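Carbohydrate-binding protein (Flavonifractor plautii, PDB 6N1B) probably removes the acetyl group from the terminal N-acetylgalactosamine of the blood group A antigen, and binds the blood group B trisaccharide in this crystal. Local coordinates at residues Asp37-Tyr42 and Ala71-Asn76; Pro106-Pro111 and Arg151-Tyr156; Gly316-Leu321 and Leu403-Gly408. One frame throughout, in Å; residues are numbered along the deposited sequence.

Contacts 1 and 2 are neighbours on one side of what appears to be a five-bladed beta-propeller, their centres about 13 Å apart, and they touch. Tyr41 OH of contact 1 lies 2.6 Å from Gln110 OE1 of contact 2, a probable hydrogen bond, and Tyr41 CG packs 3.7 Å from Pro106 CD. Neither contact touches the glycan: the side chains of Pro75 and Arg151 lie about 12 and 13 Å from the bound alpha-D-galactopyranose. Contact 3 is across the centre of the chain, its centre about 32 Å from that of contact 1 and 38 Å from that of contact 2. It joins the last helix of the modelled chain, 396-404, to a loop remote from both.

Contact 1. Residues Asp37-Tyr42 and Ala71-Asn76; sequences DFPAYY and AVYTPN
Phe38 drives its ring edge into the face of Tyr73, the two planes 64° apart. CD2 of Phe38 makes the approach, 3.7 Å from Tyr73 CD1 and over the centre of the tyrosine ring, a T-shaped pair. Next along the same ring edge, Phe38 CE2 comes 4.3 Å from Ala71 CB, and Trp97 stacks on Phe38 as well. A second apolar cluster forms where the strand ends. Pro75 CG is 3.8 Å from Ala40 CB, while Pro75 CB sits at the edge of the Tyr42 ring, 3.9 Å from CD2. Strand 67-75 is the middle one of a three-stranded antiparallel sheet, one blade of an apparent five-bladed beta-propeller, and the irregular 37-42 loop runs roughly alongside it, 36° off its direction, on the way to strand 52-60. Tyr42 keeps its hydroxyl away from this proline, spending it on Ala48 O and Gln51 N. Tyr73 places its CG between the backbone N and the carbonyl carbon, which stands the ring up from the strand and carries OH to the loop. There Tyr73 OH donates to Pro39 O at 2.6 Å, in the carbonyl plane with a C=O...O angle of 148°.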
ATOM      1  N   ASP A  37      11.346  -7.403  -9.100  1.00 11.04           N
ATOM      2  CA  ASP A  37      12.058  -8.126  -8.035  1.00 12.06           C
ATOM      3  C   ASP A  37      12.167  -7.309  -6.770  1.00 12.30           C
ATOM      4  O   ASP A  37      12.855  -6.329  -6.722  1.00 17.68           O
ATOM      5  CB  ASP A  37      13.423  -8.584  -8.517  1.00 14.83           C
ATOM      6  CG  ASP A  37      13.299  -9.638  -9.522  1.00 18.43           C
ATOM      7  OD1 ASP A  37      12.656 -10.715  -9.323  1.00 17.90           O
ATOM      8  OD2 ASP A  37      13.830  -9.410 -10.621  1.00 18.09           O
ATOM      9  N   PHE A  38      11.517  -7.720  -5.733  1.00 12.69           N
ATOM     10  CA  PHE A  38      11.660  -7.178  -4.404  1.00 11.94           C
ATOM     11  C   PHE A  38      12.299  -8.223  -3.497  1.00 13.19           C
ATOM     12  O   PHE A  38      11.834  -9.375  -3.527  1.00 16.23           O
ATOM     13  CB  PHE A  38      10.333  -6.745  -3.793  1.00 13.13           C
ATOM     14  CG  PHE A  38       9.683  -5.509  -4.385  1.00 11.18           C
ATOM     15  CD1 PHE A  38       9.128  -5.408  -5.664  1.00 13.04           C
ATOM     16  CD2 PHE A  38       9.677  -4.345  -3.622  1.00 12.03           C
ATOM     17  CE1 PHE A  38       8.585  -4.225  -6.140  1.00 13.70           C
ATOM     18  CE2 PHE A  38       9.146  -3.192  -4.111  1.00 12.88           C
ATOM     19  CZ  PHE A  38       8.626  -3.139  -5.345  1.00 12.54           C
ATOM     20  N   PRO A  39      13.293  -7.881  -2.714  1.00 13.39           N
ATOM     21  CA  PRO A  39      13.928  -8.855  -1.834  1.00 15.57           C
ATOM     22  C   PRO A  39      13.088  -9.093  -0.603  1.00 15.34           C
ATOM     23  O   PRO A  39      12.506  -8.164  -0.033  1.00 19.79           O
ATOM     24  CB  PRO A  39      15.261  -8.218  -1.565  1.00 15.11           C
ATOM     25  CG  PRO A  39      14.967  -6.767  -1.580  1.00 15.25           C
ATOM     26  CD  PRO A  39      13.918  -6.554  -2.614  1.00 15.06           C
ATOM     27  N   ALA A  40      12.947 -10.310  -0.177  1.00 12.59           N
ATOM     28  CA  ALA A  40      12.360 -10.620   1.082  1.00 11.14           C
ATOM     29  C   ALA A  40      13.382 -11.316   1.976  1.00 10.62           C
ATOM     30  O   ALA A  40      14.129 -12.207   1.549  1.00 12.86           O
ATOM     31  CB  ALA A  40      11.151 -11.545   0.971  1.00 11.38           C
ATOM     32  N   TYR A  41      13.369 -10.942   3.262  1.00 10.58           N
ATOM     33  CA  TYR A  41      14.449 -11.394   4.205  1.00 12.05           C
ATOM     34  C   TYR A  41      14.333 -12.857   4.566  1.00 10.47           C
ATOM     35  O   TYR A  41      15.294 -13.437   5.040  1.00 14.06           O
ATOM     36  CB  TYR A  41      14.508 -10.513   5.475  1.00 13.34           C
ATOM     37  CG  TYR A  41      13.374 -10.872   6.453  1.00 11.49           C
ATOM     38  CD1 TYR A  41      12.068 -10.407   6.315  1.00 12.21           C
ATOM     39  CD2 TYR A  41      13.600 -11.718   7.543  1.00 13.20           C
ATOM     40  CE1 TYR A  41      11.090 -10.805   7.182  1.00 12.05           C
ATOM     41  CE2 TYR A  41      12.600 -12.090   8.415  1.00 12.60           C
ATOM     42  CZ  TYR A  41      11.343 -11.588   8.198  1.00 12.28           C
ATOM     43  OH  TYR A  41      10.328 -11.962   9.079  1.00 12.79           O
ATOM     44  N   TYR A  42      13.132 -13.432   4.504  1.00 11.15           N
ATOM     45  CA  TYR A  42      12.867 -14.720   5.083  1.00 10.47           C
ATOM     46  C   TYR A  42      13.533 -15.862   4.341  1.00 11.24           C
ATOM     47  O   TYR A  42      13.779 -15.784   3.113  1.00 11.35           O
ATOM     48  CB  TYR A  42      11.355 -15.001   5.246  1.00 11.26           C
ATOM     49  CG  TYR A  42      10.616 -15.180   3.952  1.00 11.10           C
ATOM     50  CD1 TYR A  42      10.641 -16.434   3.311  1.00 10.87           C
ATOM     51  CD2 TYR A  42       9.880 -14.187   3.339  1.00 10.11           C
ATOM     52  CE1 TYR A  42      10.116 -16.588   2.086  1.00 10.11           C
ATOM     53  CE2 TYR A  42       9.323 -14.341   2.129  1.00 10.21           C
ATOM     54  CZ  TYR A  42       9.390 -15.548   1.477  1.00  9.25           C
ATOM     55  OH  TYR A  42       8.827 -15.697   0.195  1.00 10.43           O
ATOM     56  N   ALA A  71      10.204   2.760  -1.776  1.00  8.48           N
ATOM     57  CA  ALA A  71       9.056   1.926  -1.577  1.00  8.37           C
ATOM     58  C   ALA A  71       9.159   1.254  -0.221  1.00  9.62           C
ATOM     59  O   ALA A  71      10.217   0.779   0.196  1.00 10.44           O
ATOM     60  CB  ALA A  71       8.872   0.903  -2.705  1.00  9.94           C
ATOM     61  N   VAL A  72       7.983   1.116   0.423  1.00  8.51           N
ATOM     62  CA  VAL A  72       7.825   0.185   1.553  1.00  8.31           C
ATOM     63  C   VAL A  72       6.929  -0.966   1.097  1.00  8.19           C
ATOM     64  O   VAL A  72       6.097  -0.772   0.198  1.00  8.70           O
ATOM     65  CB  VAL A  72       7.257   0.938   2.772  1.00  8.89           C
ATOM     66  CG1 VAL A  72       5.799   1.440   2.548  1.00  9.79           C
ATOM     67  CG2 VAL A  72       7.376   0.081   4.089  1.00  9.09           C
ATOM     68  N   TYR A  73       7.130  -2.136   1.648  1.00  8.02           N
ATOM     69  CA  TYR A  73       6.371  -3.284   1.234  1.00  8.11           C
ATOM     70  C   TYR A  73       6.499  -4.331   2.344  1.00  8.30           C
ATOM     71  O   TYR A  73       7.245  -4.166   3.323  1.00  8.70           O
ATOM     72  CB  TYR A  73       6.915  -3.863  -0.108  1.00  8.96           C
ATOM     73  CG  TYR A  73       8.336  -4.354  -0.047  1.00  8.35           C
ATOM     74  CD1 TYR A  73       9.416  -3.454   0.004  1.00  9.54           C
ATOM     75  CD2 TYR A  73       8.634  -5.667   0.054  1.00 10.34           C
ATOM     76  CE1 TYR A  73      10.686  -3.888   0.142  1.00  8.95           C
ATOM     77  CE2 TYR A  73       9.967  -6.126   0.206  1.00  9.18           C
ATOM     78  CZ  TYR A  73      10.948  -5.206   0.215  1.00  9.08           C
ATOM     79  OH  TYR A  73      12.272  -5.613   0.339  1.00 11.41           O
ATOM     80  N   THR A  74       5.749  -5.442   2.197  1.00  8.48           N
ATOM     81  CA  THR A  74       5.893  -6.565   3.187  1.00  8.47           C
ATOM     82  C   THR A  74       6.044  -7.865   2.425  1.00  7.61           C
ATOM     83  O   THR A  74       5.201  -8.198   1.585  1.00  9.09           O
ATOM     84  CB  THR A  74       4.648  -6.682   4.042  1.00  8.90           C
ATOM     85  OG1 THR A  74       3.464  -6.612   3.207  1.00  9.52           O
ATOM     86  CG2 THR A  74       4.560  -5.612   5.075  1.00 10.09           C
ATOM     87  N   PRO A  75       7.058  -8.649   2.756  1.00  8.82           N
ATOM     88  CA  PRO A  75       7.010 -10.017   2.374  1.00  9.23           C
ATOM     89  C   PRO A  75       5.756 -10.671   2.808  1.00  8.98           C
ATOM     90  O   PRO A  75       5.104 -10.262   3.783  1.00  9.58           O
ATOM     91  CB  PRO A  75       8.221 -10.663   3.171  1.00  9.23           C
ATOM     92  CG  PRO A  75       9.147  -9.468   3.375  1.00 10.28           C
ATOM     93  CD  PRO A  75       8.189  -8.357   3.657  1.00 10.04           C
ATOM     94  N   ASN A  76       5.327 -11.763   2.151  1.00  9.34           N
ATOM     95  CA  ASN A  76       4.247 -12.602   2.676  1.00  9.94           C
ATOM     96  C   ASN A  76       4.274 -13.952   2.004  1.00 10.20           C
ATOM     97  O   ASN A  76       4.666 -14.055   0.844  1.00 10.57           O
ATOM     98  CB  ASN A  76       2.863 -11.960   2.522  1.00 11.66           C
ATOM     99  CG  ASN A  76       1.882 -12.434   3.583  1.00 12.14           C
ATOM    100  OD1 ASN A  76       2.285 -12.862   4.666  1.00 12.61           O
ATOM    101  ND2 ASN A  76       0.550 -12.350   3.219  1.00 18.38           N
TER

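Contact 2. Residues Pro106-Pro111 and Arg151-Tyr156; sequences PIEPQP and RLRISY
Glu108 and Arg153 pair across the joint between two blades of the apparent five-bladed beta-propeller: the 106-111 loop runs from strand 87-91 of one blade to strand 116-126 of the next, and strand 148-155 is the third of that second blade's four strands. The ionic part comes first. Arg153 presents NE and NH2 side-on, and both close on a single carboxylate oxygen, Glu108 OE1, each at 2.9 Å. The oxygen lies in the guanidinium plane, whereas the carboxylate is turned 48° from it; NE arrives nearly along the C-O axis, NH2 on the syn side, tilted 28° out of the carboxylate plane. Glu108 reaches this position by bending at chi2, while the arginine is extended from CG to NE and crosses it at about a right angle. Further hydrogen bonds from NH1 to Trp161 O and from NH2 to Gly188 O fix the rotation of the buried guanidinium.

A contact of another kind lies on its face. The carbonyl oxygen of Ile107 sits 3.1 Å above the guanidinium plane, offset toward the rim; the angle at NE is too poor for a hydrogen bond, though the charge should still attract the carbonyl dipole.

Water carries the remaining polar link. Glu108 OE2 and Arg151 NH1 are 4.3 Å apart, too far for a salt bridge, and Arg151 NE is paired with Glu149 instead. One water spans the gap, donating to Glu108 OE2 at 2.7 Å and accepting from Arg151 NH1 at 2.9 Å.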
ATOM      1  N   PRO A 106      13.969  -6.692   7.738  1.00 10.82           N
ATOM      2  CA  PRO A 106      12.872  -5.678   7.732  1.00  9.81           C
ATOM      3  C   PRO A 106      13.244  -4.511   8.687  1.00  9.87           C
ATOM      4  O   PRO A 106      14.001  -4.665   9.640  1.00 13.16           O
ATOM      5  CB  PRO A 106      11.683  -6.497   8.203  1.00 10.85           C
ATOM      6  CG  PRO A 106      12.268  -7.462   9.173  1.00 12.00           C
ATOM      7  CD  PRO A 106      13.632  -7.837   8.574  1.00 11.21           C
ATOM      8  N   ILE A 107      12.575  -3.393   8.444  1.00  9.72           N
ATOM      9  CA  ILE A 107      12.761  -2.217   9.296  1.00 10.40           C
ATOM     10  C   ILE A 107      12.034  -2.342  10.595  1.00 11.39           C
ATOM     11  O   ILE A 107      12.291  -1.606  11.539  1.00 13.37           O
ATOM     12  CB  ILE A 107      12.524  -0.890   8.553  1.00 10.68           C
ATOM     13  CG1 ILE A 107      11.077  -0.707   8.065  1.00 12.21           C
ATOM     14  CG2 ILE A 107      13.531  -0.730   7.412  1.00 11.40           C
ATOM     15  CD1 ILE A 107      10.635   0.746   7.926  1.00 11.66           C
ATOM     16  N   GLU A 108      11.007  -3.165  10.650  1.00 10.42           N
ATOM     17  CA  GLU A 108      10.242  -3.509  11.842  1.00 11.40           C
ATOM     18  C   GLU A 108      10.428  -5.009  12.075  1.00 10.41           C
ATOM     19  O   GLU A 108      10.257  -5.759  11.102  1.00 10.95           O
ATOM     20  CB  GLU A 108       8.788  -3.138  11.675  1.00 10.95           C
ATOM     21  CG  GLU A 108       7.845  -3.660  12.752  1.00 11.86           C
ATOM     22  CD  GLU A 108       8.109  -3.102  14.176  1.00 10.80           C
ATOM     23  OE1 GLU A 108       8.823  -2.101  14.266  1.00 10.94           O
ATOM     24  OE2 GLU A 108       7.518  -3.723  15.106  1.00 11.74           O
ATOM     25  N   PRO A 109      10.832  -5.427  13.280  1.00 11.42           N
ATOM     26  CA  PRO A 109      11.202  -6.831  13.401  1.00 10.57           C
ATOM     27  C   PRO A 109      10.094  -7.858  13.238  1.00 10.47           C
ATOM     28  O   PRO A 109       8.910  -7.593  13.479  1.00 11.99           O
ATOM     29  CB  PRO A 109      11.812  -6.911  14.842  1.00 15.35           C
ATOM     30  CG  PRO A 109      11.414  -5.678  15.498  1.00 23.25           C
ATOM     31  CD  PRO A 109      11.092  -4.643  14.480  1.00 12.78           C
ATOM     32  N   GLN A 110      10.520  -9.079  12.934  1.00 11.30           N
ATOM     33  CA  GLN A 110       9.650 -10.198  13.008  1.00 11.28           C
ATOM     34  C   GLN A 110       9.048 -10.304  14.407  1.00 11.62           C
ATOM     35  O   GLN A 110       9.767 -10.293  15.422  1.00 13.42           O
ATOM     36  CB  GLN A 110      10.474 -11.456  12.633  1.00 12.74           C
ATOM     37  CG  GLN A 110       9.664 -12.706  12.625  1.00 14.30           C
ATOM     38  CD  GLN A 110      10.386 -13.896  12.027  1.00 13.91           C
ATOM     39  OE1 GLN A 110      10.874 -13.781  10.898  1.00 13.71           O
ATOM     40  NE2 GLN A 110      10.469 -14.976  12.778  1.00 16.02           N
ATOM     41  N   PRO A 111       7.726 -10.508  14.517  1.00 12.24           N
ATOM     42  CA  PRO A 111       7.124 -10.709  15.841  1.00 11.95           C
ATOM     43  C   PRO A 111       7.651 -11.943  16.540  1.00 13.29           C
ATOM     44  O   PRO A 111       8.132 -12.928  15.911  1.00 15.24           O
ATOM     45  CB  PRO A 111       5.623 -10.878  15.547  1.00 13.62           C
ATOM     46  CG  PRO A 111       5.411 -10.079  14.310  1.00 13.34           C
ATOM     47  CD  PRO A 111       6.688 -10.359  13.507  1.00 12.36           C
ATOM     48  N   ARG A 151       1.179   1.845  13.409  1.00  8.33           N
ATOM     49  CA  ARG A 151       2.518   2.227  13.904  1.00  8.76           C
ATOM     50  C   ARG A 151       3.268   2.970  12.807  1.00  7.72           C
ATOM     51  O   ARG A 151       2.897   2.964  11.643  1.00  8.71           O
ATOM     52  CB  ARG A 151       3.233   0.982  14.345  1.00  8.52           C
ATOM     53  CG  ARG A 151       2.576   0.306  15.534  1.00  9.62           C
ATOM     54  CD  ARG A 151       3.237  -1.011  15.982  1.00  9.43           C
ATOM     55  NE  ARG A 151       2.623  -1.467  17.203  1.00  9.85           N
ATOM     56  CZ  ARG A 151       3.089  -2.466  17.979  1.00  9.60           C
ATOM     57  NH1 ARG A 151       4.004  -3.284  17.500  1.00 10.76           N
ATOM     58  NH2 ARG A 151       2.660  -2.557  19.227  1.00 11.76           N
ATOM     59  N   LEU A 152       4.339   3.623  13.247  1.00  8.90           N
ATOM     60  CA  LEU A 152       5.073   4.600  12.424  1.00  8.70           C
ATOM     61  C   LEU A 152       6.556   4.562  12.754  1.00  8.27           C
ATOM     62  O   LEU A 152       6.948   4.573  13.964  1.00  9.45           O
ATOM     63  CB  LEU A 152       4.524   5.972  12.708  1.00  8.85           C
ATOM     64  CG  LEU A 152       5.266   7.196  12.193  1.00  9.34           C
ATOM     65  CD1 LEU A 152       5.351   7.235  10.663  1.00  9.53           C
ATOM     66  CD2 LEU A 152       4.627   8.470  12.716  1.00 10.95           C
ATOM     67  N   ARG A 153       7.353   4.495  11.691  1.00  8.41           N
ATOM     68  CA  ARG A 153       8.821   4.741  11.816  1.00  9.39           C
ATOM     69  C   ARG A 153       9.156   5.806  10.778  1.00  8.41           C
ATOM     70  O   ARG A 153       8.669   5.794   9.658  1.00  9.13           O
ATOM     71  CB  ARG A 153       9.631   3.459  11.503  1.00  9.38           C
ATOM     72  CG  ARG A 153       9.630   2.452  12.678  1.00 10.18           C
ATOM     73  CD  ARG A 153      10.325   1.139  12.296  1.00  9.95           C
ATOM     74  NE  ARG A 153      10.348   0.201  13.415  1.00 10.81           N
ATOM     75  CZ  ARG A 153      11.347   0.020  14.282  1.00 10.37           C
ATOM     76  NH1 ARG A 153      12.475   0.690  14.180  1.00 11.70           N
ATOM     77  NH2 ARG A 153      11.205  -0.880  15.271  1.00 11.39           N
ATOM     78  N   ILE A 154      10.076   6.722  11.183  1.00  9.02           N
ATOM     79  CA  ILE A 154      10.485   7.859  10.343  1.00  8.93           C
ATOM     80  C   ILE A 154      11.976   7.713  10.008  1.00  8.82           C
ATOM     81  O   ILE A 154      12.767   7.145  10.818  1.00  9.10           O
ATOM     82  CB  ILE A 154      10.234   9.162  11.140  1.00  9.59           C
ATOM     83  CG1 ILE A 154       8.734   9.378  11.340  1.00  9.29           C
ATOM     84  CG2 ILE A 154      10.895  10.402  10.518  1.00 11.49           C
ATOM     85  CD1 ILE A 154       8.341  10.381  12.394  1.00  9.28           C
ATOM     86  N   SER A 155      12.356   8.210   8.810  1.00  8.68           N
ATOM     87  CA  SER A 155      13.768   8.196   8.469  1.00  8.68           C
ATOM     88  C   SER A 155      14.156   9.528   7.828  1.00  8.40           C
ATOM     89  O   SER A 155      13.405  10.073   6.986  1.00  9.77           O
ATOM     90  CB  SER A 155      14.065   7.067   7.466  1.00 10.13           C
ATOM     91  OG  SER A 155      15.456   6.967   7.122  1.00 10.15           O
ATOM     92  N   TYR A 156      15.366   9.988   8.204  1.00  9.83           N
ATOM     93  CA  TYR A 156      16.033  11.079   7.571  1.00 10.29           C
ATOM     94  C   TYR A 156      17.019  10.689   6.442  1.00  9.99           C
ATOM     95  O   TYR A 156      17.251  11.511   5.514  1.00 11.03           O
ATOM     96  CB  TYR A 156      16.741  11.954   8.579  1.00  9.88           C
ATOM     97  CG  TYR A 156      15.905  12.563   9.645  1.00  9.48           C
ATOM     98  CD1 TYR A 156      15.033  13.638   9.313  1.00  9.18           C
ATOM     99  CD2 TYR A 156      15.919  12.188  10.948  1.00 10.74           C
ATOM    100  CE1 TYR A 156      14.321  14.302  10.319  1.00  9.76           C
ATOM    101  CE2 TYR A 156      15.210  12.845  11.979  1.00 10.76           C
ATOM    102  CZ  TYR A 156      14.410  13.929  11.642  1.00 10.12           C
ATOM    103  OH  TYR A 156      13.713  14.609  12.605  1.00 11.35           O
TER
HETATM  104  O   HOH W   1       4.808  -3.766  14.772  1.00 10.38           O

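Contact 3. Residues Gly316-Leu321 and Leu403-Gly408; sequences GTKPLL and LLDDPG
The Schellman motif that closes helix 396-404, with Asp405 at positive phi, brings Leu403, Leu404 and Asp405 against the loop that follows strand 313-314. Gly316 of that loop comes in where the helix stops: its CA makes a CA-H...O contact of 3.4 Å with Leu403 O. The same carbonyl oxygen accepts from a water at 2.6 Å, which in turn accepts from Thr317 N at 3.0 Å. Leu403 meanwhile works from its other end. Its CB points away from the loop, but CD2 swings back to meet Lys318 O at 3.5 Å and Pro319 O at 3.6 Å, and CD1 faces Leu320 CD1 at 4.4 Å. Leu320 is part of a classic beta bulge, it and Leu321 both facing Leu301. Lys318, bent at chi3 (60°), lays its chain beside Leu403 O and crosses Asp405 at about a right angle. NZ reaches Asp405 OD2 at 3.4 Å, a salt bridge whose hydrogen bond is weak, and also donates to Val402 O. Gathering the lysine's charge near carbonyls of the last helical turn should be electrostatically favourable, since the negative end of the helix dipole lies there, and the salt bridge to Asp405 probably adds to that attraction.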
ATOM      1  N   GLY A 316     -16.781   5.034 -13.609  1.00 10.86           N
ATOM      2  CA  GLY A 316     -17.323   3.998 -14.443  1.00 11.63           C
ATOM      3  C   GLY A 316     -17.828   2.776 -13.658  1.00 11.27           C
ATOM      4  O   GLY A 316     -17.711   2.776 -12.419  1.00 15.07           O
ATOM      5  N   THR A 317     -18.250   1.747 -14.339  1.00 10.38           N
ATOM      6  CA  THR A 317     -18.633   0.499 -13.826  1.00 11.15           C
ATOM      7  C   THR A 317     -17.539  -0.563 -13.895  1.00 10.30           C
ATOM      8  O   THR A 317     -17.591  -1.641 -13.301  1.00 11.91           O
ATOM      9  CB  THR A 317     -19.900  -0.085 -14.467  1.00 12.94           C
ATOM     10  OG1 THR A 317     -19.645  -0.214 -15.865  1.00 14.75           O
ATOM     11  CG2 THR A 317     -21.057   0.795 -14.235  1.00 18.00           C
ATOM     12  N   LYS A 318     -16.554  -0.299 -14.823  1.00 11.74           N
ATOM     13  CA  LYS A 318     -15.596  -1.260 -15.210  1.00 11.09           C
ATOM     14  C   LYS A 318     -14.396  -1.311 -14.252  1.00 10.37           C
ATOM     15  O   LYS A 318     -13.976  -0.268 -13.741  1.00 11.05           O
ATOM     16  CB  LYS A 318     -15.119  -0.975 -16.666  1.00 13.60           C
ATOM     17  CG  LYS A 318     -16.276  -1.184 -17.650  1.00 16.45           C
ATOM     18  CD  LYS A 318     -16.001  -0.654 -19.035  1.00 18.41           C
ATOM     19  CE  LYS A 318     -14.827  -1.303 -19.672  1.00 23.74           C
ATOM     20  NZ  LYS A 318     -14.721  -0.705 -21.112  1.00 21.57           N
ATOM     21  N   PRO A 319     -13.752  -2.468 -14.108  1.00 10.37           N
ATOM     22  CA  PRO A 319     -12.524  -2.557 -13.287  1.00 10.56           C
ATOM     23  C   PRO A 319     -11.373  -1.846 -13.932  1.00 10.09           C
ATOM     24  O   PRO A 319     -11.223  -1.802 -15.153  1.00 11.51           O
ATOM     25  CB  PRO A 319     -12.244  -4.057 -13.169  1.00 12.44           C
ATOM     26  CG  PRO A 319     -12.961  -4.620 -14.350  1.00 16.56           C
ATOM     27  CD  PRO A 319     -14.101  -3.748 -14.666  1.00 12.41           C
ATOM     28  N   LEU A 320     -10.554  -1.243 -13.081  1.00  9.25           N
ATOM     29  CA  LEU A 320      -9.285  -0.720 -13.486  1.00  9.26           C
ATOM     30  C   LEU A 320      -8.277  -1.843 -13.750  1.00  9.23           C
ATOM     31  O   LEU A 320      -7.409  -1.654 -14.668  1.00 10.41           O
ATOM     32  CB  LEU A 320      -8.739   0.213 -12.340  1.00 11.28           C
ATOM     33  CG  LEU A 320      -7.400   0.840 -12.479  1.00 10.98           C
ATOM     34  CD1 LEU A 320      -7.412   1.819 -13.670  1.00 11.46           C
ATOM     35  CD2 LEU A 320      -6.966   1.540 -11.204  1.00 10.79           C
ATOM     36  N   LEU A 321      -8.297  -2.933 -13.052  1.00  9.78           N
ATOM     37  CA  LEU A 321      -7.319  -3.995 -13.250  1.00  9.27           C
ATOM     38  C   LEU A 321      -8.002  -5.259 -12.748  1.00  9.22           C
ATOM     39  O   LEU A 321      -8.598  -5.257 -11.653  1.00  9.49           O
ATOM     40  CB  LEU A 321      -6.013  -3.737 -12.530  1.00 10.30           C
ATOM     41  CG  LEU A 321      -4.764  -4.472 -13.019  1.00 10.53           C
ATOM     42  CD1 LEU A 321      -4.430  -3.988 -14.415  1.00 11.74           C
ATOM     43  CD2 LEU A 321      -3.631  -4.314 -12.081  1.00 12.07           C
ATOM     44  N   LEU A 403     -12.529   3.069 -18.703  1.00  9.74           N
ATOM     45  CA  LEU A 403     -13.387   2.959 -17.565  1.00 10.11           C
ATOM     46  C   LEU A 403     -14.805   3.433 -17.792  1.00 10.32           C
ATOM     47  O   LEU A 403     -15.786   2.856 -17.256  1.00 13.99           O
ATOM     48  CB  LEU A 403     -12.771   3.704 -16.397  1.00 10.09           C
ATOM     49  CG  LEU A 403     -11.455   3.201 -15.827  1.00 10.04           C
ATOM     50  CD1 LEU A 403     -10.957   4.129 -14.715  1.00 12.55           C
ATOM     51  CD2 LEU A 403     -11.604   1.784 -15.305  1.00 13.67           C
ATOM     52  N   LEU A 404     -14.928   4.536 -18.555  1.00 10.39           N
ATOM     53  CA  LEU A 404     -16.191   5.157 -18.771  1.00 10.72           C
ATOM     54  C   LEU A 404     -16.864   4.673 -20.057  1.00 12.56           C
ATOM     55  O   LEU A 404     -17.992   5.115 -20.376  1.00 15.50           O
ATOM     56  CB  LEU A 404     -15.985   6.678 -18.915  1.00 11.78           C
ATOM     57  CG  LEU A 404     -15.543   7.384 -17.663  1.00 11.97           C
ATOM     58  CD1 LEU A 404     -15.056   8.786 -17.941  1.00 16.22           C
ATOM     59  CD2 LEU A 404     -16.657   7.367 -16.616  1.00 15.29           C
ATOM     60  N   ASP A 405     -16.239   3.790 -20.789  1.00 13.87           N
ATOM     61  CA  ASP A 405     -16.746   3.387 -22.122  1.00 17.39           C
ATOM     62  C   ASP A 405     -17.060   4.579 -22.977  1.00 16.79           C
ATOM     63  O   ASP A 405     -18.131   4.668 -23.588  1.00 18.99           O
ATOM     64  CB  ASP A 405     -17.985   2.525 -22.060  1.00 20.12           C
ATOM     65  CG  ASP A 405     -17.860   1.351 -22.767  1.00 38.40           C
ATOM     66  OD1 ASP A 405     -17.659   1.455 -23.979  1.00 40.76           O
ATOM     67  OD2 ASP A 405     -17.825   0.375 -22.028  1.00 53.69           O
ATOM     68  N   ASP A 406     -16.130   5.545 -23.014  1.00 14.21           N
ATOM     69  CA  ASP A 406     -16.341   6.841 -23.729  1.00 14.64           C
ATOM     70  C   ASP A 406     -15.044   7.088 -24.511  1.00 14.86           C
ATOM     71  O   ASP A 406     -14.069   7.622 -23.995  1.00 14.85           O
ATOM     72  CB  ASP A 406     -16.505   7.971 -22.707  1.00 15.54           C
ATOM     73  CG  ASP A 406     -16.726   9.312 -23.344  1.00 18.63           C
ATOM     74  OD1 ASP A 406     -16.701   9.379 -24.599  1.00 19.60           O
ATOM     75  OD2 ASP A 406     -16.967  10.299 -22.602  1.00 20.73           O
ATOM     76  N   PRO A 407     -15.076   6.741 -25.839  1.00 17.69           N
ATOM     77  CA  PRO A 407     -13.907   6.891 -26.671  1.00 16.66           C
ATOM     78  C   PRO A 407     -13.487   8.352 -26.851  1.00 16.62           C
ATOM     79  O   PRO A 407     -12.421   8.588 -27.407  1.00 20.50           O
ATOM     80  CB  PRO A 407     -14.302   6.282 -27.974  1.00 22.25           C
ATOM     81  CG  PRO A 407     -15.772   6.314 -28.023  1.00 28.77           C
ATOM     82  CD  PRO A 407     -16.138   6.007 -26.558  1.00 21.54           C
ATOM     83  N   GLY A 408     -14.355   9.313 -26.505  1.00 16.84           N
ATOM     84  CA  GLY A 408     -13.974  10.713 -26.642  1.00 17.77           C
ATOM     85  C   GLY A 408     -13.711  11.475 -25.400  1.00 16.07           C
ATOM     86  O   GLY A 408     -13.531  12.676 -25.392  1.00 19.09           O
TER
HETATM   87  O   HOH W   2     -18.404   2.497 -17.238  1.00 18.28           O